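Local coordinates for protein glucosamine 6-phosphate N-acetyltransferase (Arabidopsis thaliana, PDB 3T90) that catalyses the transfer of an acetyl group from acetyl-CoA to D-glucosamine 6-phosphate, a step in UDP-N-acetylglucosamine biosynthesis, and works as a homodimer, at residues 22-26 / 88-93; 16-22 / 62-67; 68-72 / 108-112; 10-15 / 37-42; 81-86 / 115-121. One frame throughout, in Å; residues are numbered along the deposited sequence.

In the fold
All five contacts are built on or beside the mixed sheet of a GNAT fold. Contacts 1 and 2 share Leu-22 and set helix 19-23 against two neighbouring strands, their centres about 9 Å apart. Contact 4 lies about 12 Å from contact 2, centre to centre, and continues that layer through Phe-19 to helix 34-45. Contacts 3 and 5, centres about 8 Å apart, lie further along the sheet: helix 100-114 packed on strand 63-74, and the parallel strand pair that the helix connects. The centres of contacts 1 and 5 are about 23 Å apart, yet both use strand 82-91. By similarity, contact 1 holds substrate-site residues Asp-88 and Val-89, and contact 5 Tyr-118 and Lys-119.

Contact 1 of 5, residues 22-26 / 88-93; sequences LLGQL and DVVVDS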
# COMPACT_ATOMS: atom_id res chain seq x y z
N LEU A 22 -12.85 -9.10 -15.37
CA LEU A 22 -13.45 -8.88 -14.07
C LEU A 22 -12.85 -7.62 -13.44
O LEU A 22 -13.61 -6.82 -12.83
CB LEU A 22 -13.17 -10.10 -13.21
CG LEU A 22 -13.50 -9.90 -11.74
CD1 LEU A 22 -15.02 -9.56 -11.53
CD2 LEU A 22 -13.06 -11.13 -10.90
N LEU A 23 -11.51 -7.45 -13.55
CA LEU A 23 -10.92 -6.20 -13.02
C LEU A 23 -11.59 -4.94 -13.61
O LEU A 23 -11.64 -3.92 -12.94
CB LEU A 23 -9.40 -6.12 -13.20
CG LEU A 23 -8.62 -7.12 -12.35
CD1 LEU A 23 -7.12 -7.17 -12.74
CD2 LEU A 23 -8.79 -6.84 -10.81
N GLY A 24 -12.03 -5.04 -14.86
CA GLY A 24 -12.69 -3.93 -15.54
C GLY A 24 -14.01 -3.52 -14.86
O GLY A 24 -14.47 -2.42 -15.12
N GLN A 25 -14.57 -4.35 -14.01
CA GLN A 25 -15.76 -3.97 -13.19
C GLN A 25 -15.38 -3.09 -11.99
O GLN A 25 -16.26 -2.47 -11.38
CB GLN A 25 -16.51 -5.21 -12.69
CG GLN A 25 -17.02 -6.02 -13.91
CD GLN A 25 -18.04 -7.08 -13.45
OE1 GLN A 25 -18.75 -6.93 -12.45
NE2 GLN A 25 -18.08 -8.18 -14.17
N LEU A 26 -14.08 -3.02 -11.69
CA LEU A 26 -13.56 -2.08 -10.65
C LEU A 26 -13.11 -0.81 -11.33
O LEU A 26 -13.62 0.28 -10.94
CB LEU A 26 -12.43 -2.74 -9.86
CG LEU A 26 -11.76 -1.83 -8.82
CD1 LEU A 26 -12.66 -1.34 -7.73
CD2 LEU A 26 -10.59 -2.71 -8.20
N ASP A 88 -7.64 -3.98 -5.03
CA ASP A 88 -8.18 -4.59 -6.25
C ASP A 88 -9.16 -5.71 -5.96
O ASP A 88 -9.14 -6.79 -6.58
CB ASP A 88 -7.03 -5.01 -7.19
CG ASP A 88 -6.12 -3.86 -7.65
OD1 ASP A 88 -6.50 -2.68 -7.37
OD2 ASP A 88 -5.09 -4.17 -8.22
N VAL A 89 -10.00 -5.46 -4.95
CA VAL A 89 -11.11 -6.39 -4.57
C VAL A 89 -12.35 -6.14 -5.43
O VAL A 89 -12.85 -5.04 -5.52
CB VAL A 89 -11.44 -6.19 -3.10
CG1 VAL A 89 -12.62 -7.15 -2.75
CG2 VAL A 89 -10.22 -6.53 -2.16
N VAL A 90 -12.78 -7.19 -6.15
CA VAL A 90 -13.96 -7.00 -7.05
C VAL A 90 -14.65 -8.35 -7.19
O VAL A 90 -14.01 -9.39 -7.22
CB VAL A 90 -13.56 -6.33 -8.40
CG1 VAL A 90 -12.65 -7.10 -9.09
CG2 VAL A 90 -14.79 -6.13 -9.31
N VAL A 91 -15.98 -8.30 -7.13
CA VAL A 91 -16.83 -9.47 -7.37
C VAL A 91 -17.65 -9.22 -8.60
O VAL A 91 -18.22 -8.13 -8.75
CB VAL A 91 -17.74 -9.72 -6.14
CG1 VAL A 91 -18.63 -11.01 -6.38
CG2 VAL A 91 -16.91 -9.90 -4.98
N ASP A 92 -17.70 -10.19 -9.51
CA ASP A 92 -18.56 -10.07 -10.72
C ASP A 92 -20.00 -9.73 -10.28
O ASP A 92 -20.51 -10.38 -9.37
CB ASP A 92 -18.47 -11.37 -11.50
CG ASP A 92 -19.06 -11.25 -12.90
OD1 ASP A 92 -20.00 -10.49 -13.17
OD2 ASP A 92 -18.62 -12.04 -13.73
N SER A 93 -20.59 -8.75 -10.95
CA SER A 93 -21.94 -8.28 -10.61
C SER A 93 -22.94 -9.46 -10.66
O SER A 93 -23.88 -9.49 -9.83
CB SER A 93 -22.34 -7.12 -11.54
OG SER A 93 -22.27 -7.52 -12.90
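Val-90 is the bump of this contact, its two methyls rising from strand 82-91 into a hollow walled by Leu-22, Leu-23, Gln-25 and Leu-26. Val-90 CG1 rests 3.9 Å from Leu-22 CG, the two side chains pointing opposite ways. Val-90 CG2 meets Gln-25 CB at 3.9 Å, and Leu-26 CB closes the hollow 4.0 Å from Val-90 CB. Valine, branched at CB, fills this space with two methyls set close to the backbone. The leucines reach back to the other segment: Leu-22, with CG anti to the backbone N (chi1 168°), brings CD1 to 3.4 Å from Asp-92 N, while Leu-26 CD2 lies 3.6 Å from Asp-88 CA. Beyond this apolar patch the extended Gln-25 uses both ends of its amide. Its OE1 accepts Ser-93 N at 3.0 Å, on a lone pair in the carbonyl plane, and NE2 donates to Asp-92 OD1 at 3.2 Å, almost straight (175°) but from above the carboxylate plane, which stands nearly perpendicular to the amide. A leucine in its place would probably leave Ser-93 N without this acceptor and Asp-92 held mainly by its salt bridge to Arg-94. Asp-88 turns its OD1 to Lys-75 of the second subunit. The end of helix 19-23 and the turn after it lie on strand 82-91 of the GNAT sheet, just before the loop that, by similarity, binds acetyl-CoA.

Contact 2 of 5, residues 16-22 / 62-67; sequences RKGFIEL and GKIAAT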
# COMPACT_ATOMS: atom_id res chain seq x y z
N ARG A 16 -6.90 -16.59 -19.64
CA ARG A 16 -7.97 -17.01 -20.52
C ARG A 16 -9.31 -17.22 -19.77
O ARG A 16 -10.30 -17.68 -20.39
CB ARG A 16 -7.54 -18.26 -21.31
CG ARG A 16 -7.27 -19.41 -20.49
CD ARG A 16 -7.15 -20.72 -21.33
NE ARG A 16 -6.85 -21.87 -20.47
CZ ARG A 16 -7.77 -22.61 -19.82
NH1 ARG A 16 -9.07 -22.36 -19.97
NH2 ARG A 16 -7.37 -23.62 -19.05
N LYS A 17 -9.39 -16.82 -18.47
CA LYS A 17 -10.57 -17.09 -17.67
C LYS A 17 -11.25 -15.81 -17.22
O LYS A 17 -11.94 -15.79 -16.21
CB LYS A 17 -10.15 -17.95 -16.46
CG LYS A 17 -9.72 -19.40 -16.82
CD LYS A 17 -9.51 -20.25 -15.53
CE LYS A 17 -9.14 -21.61 -16.03
NZ LYS A 17 -8.82 -22.44 -14.85
N GLY A 18 -11.07 -14.73 -17.96
CA GLY A 18 -11.81 -13.51 -17.65
C GLY A 18 -11.33 -12.72 -16.45
O GLY A 18 -12.12 -11.89 -15.92
N PHE A 19 -10.08 -12.95 -16.08
CA PHE A 19 -9.45 -12.13 -14.97
C PHE A 19 -9.40 -10.63 -15.27
O PHE A 19 -9.88 -9.82 -14.46
CB PHE A 19 -8.10 -12.73 -14.63
CG PHE A 19 -7.38 -11.96 -13.56
CD1 PHE A 19 -7.83 -11.95 -12.23
CD2 PHE A 19 -6.28 -11.23 -13.89
CE1 PHE A 19 -7.11 -11.25 -11.27
CE2 PHE A 19 -5.56 -10.52 -12.93
CZ PHE A 19 -6.01 -10.54 -11.62
N ILE A 20 -8.84 -10.23 -16.40
CA ILE A 20 -8.73 -8.82 -16.70
C ILE A 20 -10.14 -8.23 -16.93
O ILE A 20 -10.46 -7.15 -16.40
CB ILE A 20 -7.84 -8.62 -17.96
CG1 ILE A 20 -6.43 -9.20 -17.67
CG2 ILE A 20 -7.80 -7.10 -18.41
CD1 ILE A 20 -5.71 -8.39 -16.53
N GLU A 21 -11.01 -9.00 -17.58
CA GLU A 21 -12.42 -8.56 -17.74
C GLU A 21 -13.08 -8.27 -16.39
O GLU A 21 -13.79 -7.25 -16.28
CB GLU A 21 -13.19 -9.57 -18.55
CG GLU A 21 -12.64 -9.70 -20.00
CD GLU A 21 -11.73 -10.91 -20.12
OE1 GLU A 21 -10.73 -11.07 -19.34
OE2 GLU A 21 -12.02 -11.78 -21.01
N LEU A 22 -12.85 -9.10 -15.37
CA LEU A 22 -13.45 -8.88 -14.07
C LEU A 22 -12.85 -7.62 -13.44
O LEU A 22 -13.61 -6.82 -12.83
CB LEU A 22 -13.17 -10.10 -13.21
CG LEU A 22 -13.50 -9.90 -11.74
CD1 LEU A 22 -15.02 -9.56 -11.53
CD2 LEU A 22 -13.06 -11.13 -10.90
N GLY A 62 -16.17 -21.68 -15.75
CA GLY A 62 -14.71 -21.59 -15.82
C GLY A 62 -14.15 -20.15 -15.94
O GLY A 62 -13.12 -19.95 -16.58
N LYS A 63 -14.87 -19.17 -15.37
CA LYS A 63 -14.42 -17.77 -15.37
C LYS A 63 -14.14 -17.37 -13.92
O LYS A 63 -14.69 -17.94 -12.95
CB LYS A 63 -15.47 -16.83 -15.95
CG LYS A 63 -15.83 -17.06 -17.45
CD LYS A 63 -14.71 -16.66 -18.40
CE LYS A 63 -14.84 -17.37 -19.78
NZ LYS A 63 -13.54 -17.22 -20.52
N ILE A 64 -13.29 -16.37 -13.77
CA ILE A 64 -13.04 -15.82 -12.45
C ILE A 64 -14.26 -14.98 -12.02
O ILE A 64 -14.72 -14.07 -12.73
CB ILE A 64 -11.78 -14.93 -12.48
CG1 ILE A 64 -10.58 -15.71 -13.07
CG2 ILE A 64 -11.47 -14.34 -11.06
CD1 ILE A 64 -10.26 -16.99 -12.35
N ALA A 65 -14.77 -15.31 -10.86
CA ALA A 65 -15.93 -14.66 -10.27
C ALA A 65 -15.62 -13.55 -9.24
O ALA A 65 -16.40 -12.68 -8.98
CB ALA A 65 -16.78 -15.77 -9.55
N ALA A 66 -14.48 -13.65 -8.59
CA ALA A 66 -14.05 -12.63 -7.62
C ALA A 66 -12.55 -12.66 -7.49
O ALA A 66 -11.88 -13.64 -7.83
CB ALA A 66 -14.71 -12.94 -6.22
N THR A 67 -11.98 -11.54 -7.05
CA THR A 67 -10.54 -11.40 -6.90
C THR A 67 -10.22 -10.33 -5.85
O THR A 67 -11.04 -9.46 -5.55
CB THR A 67 -9.86 -11.06 -8.23
OG1 THR A 67 -8.43 -11.12 -8.05
CG2 THR A 67 -10.25 -9.69 -8.80
O HOH W 1 -14.57 -12.98 -15.35
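The Phe-19 ring presents its edge to Thr-67, whose OG1 lies near the ring plane, 3.5 Å from CE1, with the two side chains crossing at about a right angle. That hydroxyl is hydrogen-bonded to the carbonyl of Cys-54, and Phe-76 of the second subunit meets the Phe-19 ring edge-to-face. At the root of the side chain, Phe-19 CB touches Ile-64 CG1 (4.2 Å). Ile-64 is the apolar plug here: its CG2, anti to the backbone N, faces Leu-22 CD2 at 3.6 Å, and the same leucine methyl continues to Thr-67 CG2 at 3.8 Å. A branched residue fits because one arm serves Phe-19 and the other Leu-22. The backbones are tied as well. Ile-64 N donates to Lys-17 O at 2.8 Å, and water 1 bridges the strand to the helix start by donating to Gly-18 O (2.7 Å) and to Ile-64 O (2.8 Å). Gly-18, the N-cap, has a positive phi of 76°, and a side chain there would press on Lys-63 CD. Lys-17 lays its CG against Gly-62 O while its NZ pairs with Glu-57. Gly-62 and Lys-63, both opposite Glu-58, form a G1 beta bulge, and Ala-65 and Ala-66, opposite Ile-56, a classic one; helix 19-23 thus lies on a bulged beta hairpin, 51-58 and 63-74, of the GNAT sheet.

Contact 3 of 5, residues 68-72 / 108-112; sequences GSVMI and LMDHC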
# COMPACT_ATOMS: atom_id res chain seq x y z
N GLY A 68 -8.99 -10.43 -5.32
CA GLY A 68 -8.47 -9.39 -4.42
C GLY A 68 -7.02 -9.71 -4.23
O GLY A 68 -6.56 -10.84 -4.33
N SER A 69 -6.26 -8.67 -3.92
CA SER A 69 -4.80 -8.75 -3.82
C SER A 69 -4.31 -8.25 -2.46
O SER A 69 -4.99 -7.45 -1.81
CB SER A 69 -4.16 -7.85 -4.88
OG SER A 69 -4.63 -8.19 -6.18
N VAL A 70 -3.14 -8.72 -2.04
CA VAL A 70 -2.49 -7.99 -0.91
C VAL A 70 -0.99 -7.85 -1.11
O VAL A 70 -0.34 -8.79 -1.56
CB VAL A 70 -2.87 -8.73 0.45
CG1 VAL A 70 -2.23 -10.15 0.55
CG2 VAL A 70 -2.43 -7.82 1.63
N MET A 71 -0.46 -6.69 -0.80
CA MET A 71 0.94 -6.40 -0.89
C MET A 71 1.43 -6.09 0.50
O MET A 71 0.83 -5.19 1.18
CB MET A 71 1.18 -5.24 -1.84
CG MET A 71 2.67 -5.08 -1.94
SD MET A 71 3.08 -3.87 -3.23
CE MET A 71 2.70 -2.56 -2.51
N ILE A 72 2.47 -6.82 0.94
CA ILE A 72 3.00 -6.65 2.29
C ILE A 72 4.12 -5.65 2.23
O ILE A 72 5.09 -5.74 1.43
CB ILE A 72 3.42 -8.02 2.89
CG1 ILE A 72 2.16 -8.85 3.11
CG2 ILE A 72 4.01 -7.85 4.29
CD1 ILE A 72 2.45 -10.33 3.67
N LEU A 108 -7.09 -13.18 2.21
CA LEU A 108 -5.96 -12.29 2.31
C LEU A 108 -5.62 -11.90 3.73
O LEU A 108 -4.41 -11.78 4.01
CB LEU A 108 -6.31 -11.05 1.49
CG LEU A 108 -6.66 -11.29 0.01
CD1 LEU A 108 -7.27 -10.04 -0.66
CD2 LEU A 108 -5.39 -11.67 -0.76
N MET A 109 -6.61 -11.75 4.60
CA MET A 109 -6.29 -11.46 6.02
C MET A 109 -5.60 -12.66 6.63
O MET A 109 -4.59 -12.50 7.35
CB MET A 109 -7.57 -11.20 6.76
CG MET A 109 -8.18 -9.87 6.41
SD MET A 109 -9.79 -9.79 7.31
CE MET A 109 -9.91 -8.05 7.09
N ASP A 110 -6.06 -13.85 6.29
CA ASP A 110 -5.42 -15.06 6.85
C ASP A 110 -3.94 -15.14 6.43
O ASP A 110 -3.02 -15.42 7.19
CB ASP A 110 -6.14 -16.34 6.33
CG ASP A 110 -7.51 -16.57 6.94
OD1 ASP A 110 -7.87 -15.98 7.97
OD2 ASP A 110 -8.25 -17.37 6.28
N HIS A 111 -3.65 -14.82 5.16
CA HIS A 111 -2.30 -14.81 4.69
C HIS A 111 -1.45 -13.76 5.48
O HIS A 111 -0.32 -14.06 5.94
CB HIS A 111 -2.31 -14.42 3.18
CG HIS A 111 -0.94 -14.39 2.63
ND1 HIS A 111 -0.15 -15.53 2.49
CD2 HIS A 111 -0.14 -13.33 2.32
CE1 HIS A 111 1.03 -15.16 2.02
NE2 HIS A 111 1.08 -13.85 1.94
N CYS A 112 -1.97 -12.57 5.64
CA CYS A 112 -1.19 -11.57 6.31
C CYS A 112 -0.97 -11.93 7.79
O CYS A 112 0.13 -11.68 8.29
CB CYS A 112 -1.90 -10.26 6.29
SG CYS A 112 -1.89 -9.51 4.62
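In the alpha/beta layer of this GNAT fold, Leu-108 and Cys-112 of helix 100-114 pack on Gly-68, Val-70 and Ile-72 of strand 63-74. The segments run nearly parallel, at 19°, their axes 9.2 Å apart at closest approach. Leu-108 forks over the strand: CD2 meets Val-70 CG1 at 3.7 Å, while CD1 settles 3.6 Å from Gly-68 C. Glycine suits that spot, since a beta carbon there would crowd the Leu-108 methyl. One turn on, Cys-112 SG touches Val-70 CG2 at 3.5 Å, a small, weakly polar group in a buried place. Cutting Leu-108 back to an alanine is likely to open a gap beside Gly-68 and leave Val-70 CG1 without its closest neighbour on the helix. His-111 lies obliquely to the apolar methyls, its CD2 4.2 Å from Val-70 CG1 and its NE2 equally far from Ile-72 CD1. The imidazole satisfies that nitrogen elsewhere, by a hydrogen bond to the carbonyl of Asp-49. Ile-86 of the neighbouring strand touches both Val-70 and Leu-108. This is the GNAT helix whose first residues, by similarity, bind acetyl-CoA, here seated on the sheet by its apolar face.

Contact 4 of 5, residues 10-15 / 37-42; sequences LEISDK and FDRRFE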
# COMPACT_ATOMS: atom_id res chain seq x y z
N LEU A 10 -4.08 -16.59 -8.03
CA LEU A 10 -3.97 -16.37 -9.47
C LEU A 10 -2.92 -17.28 -10.11
O LEU A 10 -1.82 -17.47 -9.58
CB LEU A 10 -3.61 -14.91 -9.68
CG LEU A 10 -3.55 -14.41 -11.13
CD1 LEU A 10 -5.05 -14.28 -11.71
CD2 LEU A 10 -2.78 -13.11 -11.19
N GLU A 11 -3.26 -17.84 -11.30
CA GLU A 11 -2.33 -18.64 -12.04
C GLU A 11 -2.12 -18.06 -13.43
O GLU A 11 -2.97 -17.27 -13.93
CB GLU A 11 -2.87 -20.10 -12.13
CG GLU A 11 -3.00 -20.77 -10.75
CD GLU A 11 -1.62 -21.02 -10.10
OE1 GLU A 11 -0.70 -21.41 -10.84
OE2 GLU A 11 -1.38 -20.77 -8.87
N ILE A 12 -1.04 -18.49 -14.09
CA ILE A 12 -0.72 -17.83 -15.40
C ILE A 12 -1.80 -18.10 -16.45
O ILE A 12 -2.08 -17.23 -17.29
CB ILE A 12 0.72 -18.16 -15.84
CG1 ILE A 12 1.23 -17.06 -16.84
CG2 ILE A 12 0.79 -19.56 -16.37
CD1 ILE A 12 2.82 -16.95 -16.98
N SER A 13 -2.52 -19.20 -16.32
CA SER A 13 -3.60 -19.53 -17.26
C SER A 13 -4.83 -18.72 -17.06
O SER A 13 -5.77 -18.85 -17.85
CB SER A 13 -3.91 -21.03 -17.20
OG SER A 13 -4.03 -21.43 -15.88
N ASP A 14 -4.92 -17.96 -15.95
CA ASP A 14 -6.11 -17.18 -15.72
C ASP A 14 -6.30 -16.03 -16.72
O ASP A 14 -7.44 -15.50 -16.72
CB ASP A 14 -6.16 -16.61 -14.28
CG ASP A 14 -6.46 -17.72 -13.27
OD1 ASP A 14 -7.16 -18.69 -13.61
OD2 ASP A 14 -6.03 -17.65 -12.11
N LYS A 15 -5.29 -15.76 -17.54
CA LYS A 15 -5.52 -14.80 -18.62
C LYS A 15 -6.62 -15.28 -19.58
O LYS A 15 -7.26 -14.42 -20.21
CB LYS A 15 -4.20 -14.49 -19.34
CG LYS A 15 -3.57 -15.60 -20.03
CD LYS A 15 -2.24 -15.10 -20.71
CE LYS A 15 -1.36 -16.21 -21.09
NZ LYS A 15 -0.72 -16.87 -19.89
N PHE A 37 0.34 -9.53 -19.78
CA PHE A 37 -0.20 -10.28 -18.65
C PHE A 37 0.94 -11.14 -18.08
O PHE A 37 1.19 -11.12 -16.86
CB PHE A 37 -1.38 -11.18 -19.05
CG PHE A 37 -1.90 -12.01 -17.89
CD1 PHE A 37 -2.87 -11.53 -17.04
CD2 PHE A 37 -1.29 -13.20 -17.60
CE1 PHE A 37 -3.29 -12.38 -15.93
CE2 PHE A 37 -1.68 -14.01 -16.53
CZ PHE A 37 -2.68 -13.62 -15.72
N ASP A 38 1.64 -11.87 -18.95
CA ASP A 38 2.66 -12.77 -18.42
C ASP A 38 3.80 -12.02 -17.82
O ASP A 38 4.37 -12.49 -16.79
CB ASP A 38 3.21 -13.66 -19.55
CG ASP A 38 2.24 -14.68 -19.98
OD1 ASP A 38 1.20 -14.97 -19.36
OD2 ASP A 38 2.53 -15.31 -21.01
N ARG A 39 4.15 -10.85 -18.40
CA ARG A 39 5.27 -10.06 -17.89
C ARG A 39 4.91 -9.66 -16.47
O ARG A 39 5.76 -9.80 -15.56
CB ARG A 39 5.44 -8.81 -18.75
CG ARG A 39 6.69 -8.04 -18.40
CD ARG A 39 6.90 -6.78 -19.22
NE ARG A 39 5.83 -5.82 -18.94
CZ ARG A 39 5.88 -4.92 -17.97
NH1 ARG A 39 7.00 -4.80 -17.27
NH2 ARG A 39 4.84 -4.13 -17.72
N ARG A 40 3.70 -9.11 -16.27
CA ARG A 40 3.35 -8.55 -14.97
C ARG A 40 3.07 -9.68 -13.98
O ARG A 40 3.42 -9.57 -12.80
CB ARG A 40 2.12 -7.63 -15.20
CG ARG A 40 1.50 -6.98 -13.85
CD ARG A 40 2.53 -6.38 -12.89
NE ARG A 40 3.51 -5.54 -13.58
CZ ARG A 40 3.37 -4.24 -13.71
NH1 ARG A 40 2.23 -3.59 -13.31
NH2 ARG A 40 4.39 -3.55 -14.17
N PHE A 41 2.52 -10.82 -14.44
CA PHE A 41 2.37 -12.00 -13.55
C PHE A 41 3.72 -12.42 -13.01
O PHE A 41 3.86 -12.64 -11.80
CB PHE A 41 1.73 -13.16 -14.37
CG PHE A 41 1.51 -14.41 -13.53
CD1 PHE A 41 0.28 -14.60 -12.86
CD2 PHE A 41 2.49 -15.36 -13.32
CE1 PHE A 41 0.08 -15.64 -12.03
CE2 PHE A 41 2.27 -16.49 -12.48
CZ PHE A 41 1.05 -16.60 -11.83
N GLU A 42 4.76 -12.47 -13.85
CA GLU A 42 6.02 -12.93 -13.30
C GLU A 42 6.66 -11.88 -12.40
O GLU A 42 7.35 -12.30 -11.37
CB GLU A 42 6.95 -13.44 -14.41
CG GLU A 42 6.42 -14.70 -15.09
CD GLU A 42 6.42 -15.95 -14.21
OE1 GLU A 42 7.18 -16.04 -13.23
OE2 GLU A 42 5.68 -16.87 -14.53
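Phe-37 and Phe-41, one turn apart on helix 34-45, point their rings at the 3-10 turn of residues 12-15 that follows the first strand of this GNAT fold. Both put CG anti to the backbone N (chi1 177° in Phe-37), which sends the rings off the same side of the helix. Lys-15 CB stands 3.6 Å from the Phe-37 centroid, 11° off the ring normal, a CH-pi contact. Ile-12 CB does the same over Phe-41 at a looser 4.2 Å from the centroid. At its edge, near the plane, Phe-41 meets Leu-10 O, while Leu-10 CD2 touches Phe-41 CD1 at 3.8 Å. Ile-12 continues outward, its CG1 3.3 Å from Asp-38 OD1, the side chains crossing at about a right angle. Lysine suits its place because its methylenes can lie on a ring while the ammonium reaches Asp-38; isoleucine offers Phe-41 a branched apolar surface. Phe-76 of the second subunit stacks on Phe-37 and packs on Leu-10 and Phe-41, which places the cluster at the dimer interface. The start of the turn is held by Glu-11 N, just before it, donating to Asp-14 OD2 at 2.9 Å, and Asp-14 pairs with Arg-8. Lys-15 bends at its last torsion (chi4 -72°), and NZ then reaches Ile-12 O at 3.0 Å and the syn lone pair of Asp-38 OD1, a salt bridge of 2.8 Å.

Contact 5 of 5, residues 81-86 / 115-121; sequences GKAGHI and MGCYKVI
Ile-86 N donates to Ile-121 O at 2.8 Å, and the CA-H of His-85 also leans on that carbonyl. Gly-84 supplies the next rungs of the parallel ladder. Its N bonds to Lys-119 O at 2.9 Å, and its O accepts Ile-121 N. Further back, Lys-82 O receives Tyr-118 N at 2.9 Å, and water 2 links Lys-82 N to Gly-116 O. Gly-84 CA and Val-120 CA of the neighbouring strand lie 4.4 Å apart, and a side chain on Gly-84 would probably crowd Val-120 CG2. On the Val-120 face Ile-86 CD1 presses on Val-120 CG2 at 3.3 Å, tighter than usual. On the other face Ile-121, its CG1 between the backbone N and the carbonyl carbon (chi1 58°), runs alongside His-85, with CD1 3.7 Å from CE1; the imidazole NE2 bonds to Glu-73. Gly-116 closes helix 100-114 in a Schellman motif, its positive phi of 81° easy for glycine. Residues 119-121 pair antiparallel with a strand of the second subunit, carrying the sheet across the dimer. The pairing, which holds Tyr-118 and Lys-119 of the substrate site (by similarity), completes the beta-alpha-beta crossover of the GNAT fold, strand 82-91 to strand 119-124 through helix 100-114.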
# COMPACT_ATOMS: atom_id res chain seq x y z
N GLY A 81 7.95 -3.92 11.81
CA GLY A 81 6.75 -4.69 11.46
C GLY A 81 6.43 -4.70 9.98
O GLY A 81 7.13 -4.13 9.17
N LYS A 82 5.30 -5.36 9.71
CA LYS A 82 4.81 -5.57 8.34
C LYS A 82 3.36 -5.29 8.30
O LYS A 82 2.59 -5.71 9.20
CB LYS A 82 5.06 -7.03 7.86
CG LYS A 82 6.49 -7.32 7.64
CD LYS A 82 6.59 -8.64 6.91
CE LYS A 82 6.09 -9.78 7.70
NZ LYS A 82 6.94 -11.03 7.26
N ALA A 83 2.92 -4.50 7.31
CA ALA A 83 1.51 -4.21 7.11
C ALA A 83 1.04 -4.74 5.79
O ALA A 83 1.69 -4.45 4.74
CB ALA A 83 1.28 -2.66 7.14
N GLY A 84 -0.17 -5.30 5.77
CA GLY A 84 -0.76 -5.79 4.50
C GLY A 84 -1.64 -4.71 3.91
O GLY A 84 -2.45 -4.12 4.61
N HIS A 85 -1.48 -4.44 2.62
CA HIS A 85 -2.34 -3.48 1.88
C HIS A 85 -3.24 -4.28 0.94
O HIS A 85 -2.73 -4.83 -0.08
CB HIS A 85 -1.44 -2.57 1.03
CG HIS A 85 -0.49 -1.73 1.84
ND1 HIS A 85 -0.85 -0.46 2.24
CD2 HIS A 85 0.68 -2.01 2.45
CE1 HIS A 85 0.13 0.06 2.99
NE2 HIS A 85 1.08 -0.86 3.13
N ILE A 86 -4.51 -4.45 1.26
CA ILE A 86 -5.46 -5.22 0.42
C ILE A 86 -5.93 -4.21 -0.65
O ILE A 86 -6.26 -3.02 -0.39
CB ILE A 86 -6.61 -5.74 1.21
CG1 ILE A 86 -6.16 -6.96 2.01
CG2 ILE A 86 -7.79 -6.09 0.33
CD1 ILE A 86 -7.15 -7.50 3.01
N MET A 115 1.81 -14.38 7.91
CA MET A 115 3.10 -13.77 7.63
C MET A 115 3.61 -12.87 8.74
O MET A 115 4.67 -12.24 8.58
CB MET A 115 3.01 -12.95 6.29
CG MET A 115 2.70 -13.84 5.13
SD MET A 115 4.08 -14.92 4.69
CE MET A 115 5.23 -13.68 4.11
N GLY A 116 2.84 -12.75 9.80
CA GLY A 116 3.25 -11.93 10.93
C GLY A 116 3.02 -10.45 10.75
O GLY A 116 3.64 -9.65 11.43
N CYS A 117 2.04 -10.08 9.94
CA CYS A 117 1.75 -8.63 9.80
C CYS A 117 1.03 -8.15 11.10
O CYS A 117 0.29 -8.96 11.77
CB CYS A 117 0.72 -8.38 8.68
SG CYS A 117 1.41 -8.66 7.04
N TYR A 118 1.19 -6.88 11.46
CA TYR A 118 0.47 -6.39 12.67
C TYR A 118 -0.92 -5.80 12.30
O TYR A 118 -1.76 -5.62 13.19
CB TYR A 118 1.33 -5.36 13.42
CG TYR A 118 1.56 -4.04 12.68
CD1 TYR A 118 0.72 -2.97 12.84
CD2 TYR A 118 2.60 -3.93 11.80
CE1 TYR A 118 0.94 -1.75 12.13
CE2 TYR A 118 2.83 -2.78 11.10
CZ TYR A 118 2.03 -1.68 11.29
OH TYR A 118 2.24 -0.51 10.54
N LYS A 119 -1.14 -5.51 10.99
CA LYS A 119 -2.39 -4.99 10.54
C LYS A 119 -2.55 -5.27 9.06
O LYS A 119 -1.58 -5.56 8.34
CB LYS A 119 -2.51 -3.45 10.82
CG LYS A 119 -1.70 -2.59 9.79
CD LYS A 119 -1.94 -1.09 10.06
CE LYS A 119 -1.12 -0.25 9.07
NZ LYS A 119 -1.37 1.23 9.30
N VAL A 120 -3.81 -5.09 8.63
CA VAL A 120 -4.16 -5.02 7.20
C VAL A 120 -5.04 -3.83 7.00
O VAL A 120 -5.87 -3.53 7.84
CB VAL A 120 -4.81 -6.29 6.70
CG1 VAL A 120 -6.00 -6.73 7.48
CG2 VAL A 120 -5.03 -6.27 5.27
N ILE A 121 -4.82 -3.12 5.90
CA ILE A 121 -5.62 -1.99 5.51
C ILE A 121 -6.08 -2.04 4.11
O ILE A 121 -5.45 -2.70 3.28
CB ILE A 121 -4.83 -0.70 5.80
CG1 ILE A 121 -3.42 -0.66 5.07
CG2 ILE A 121 -4.58 -0.55 7.32
CD1 ILE A 121 -2.65 0.69 5.29
O HOH W 2 4.48 -7.05 11.91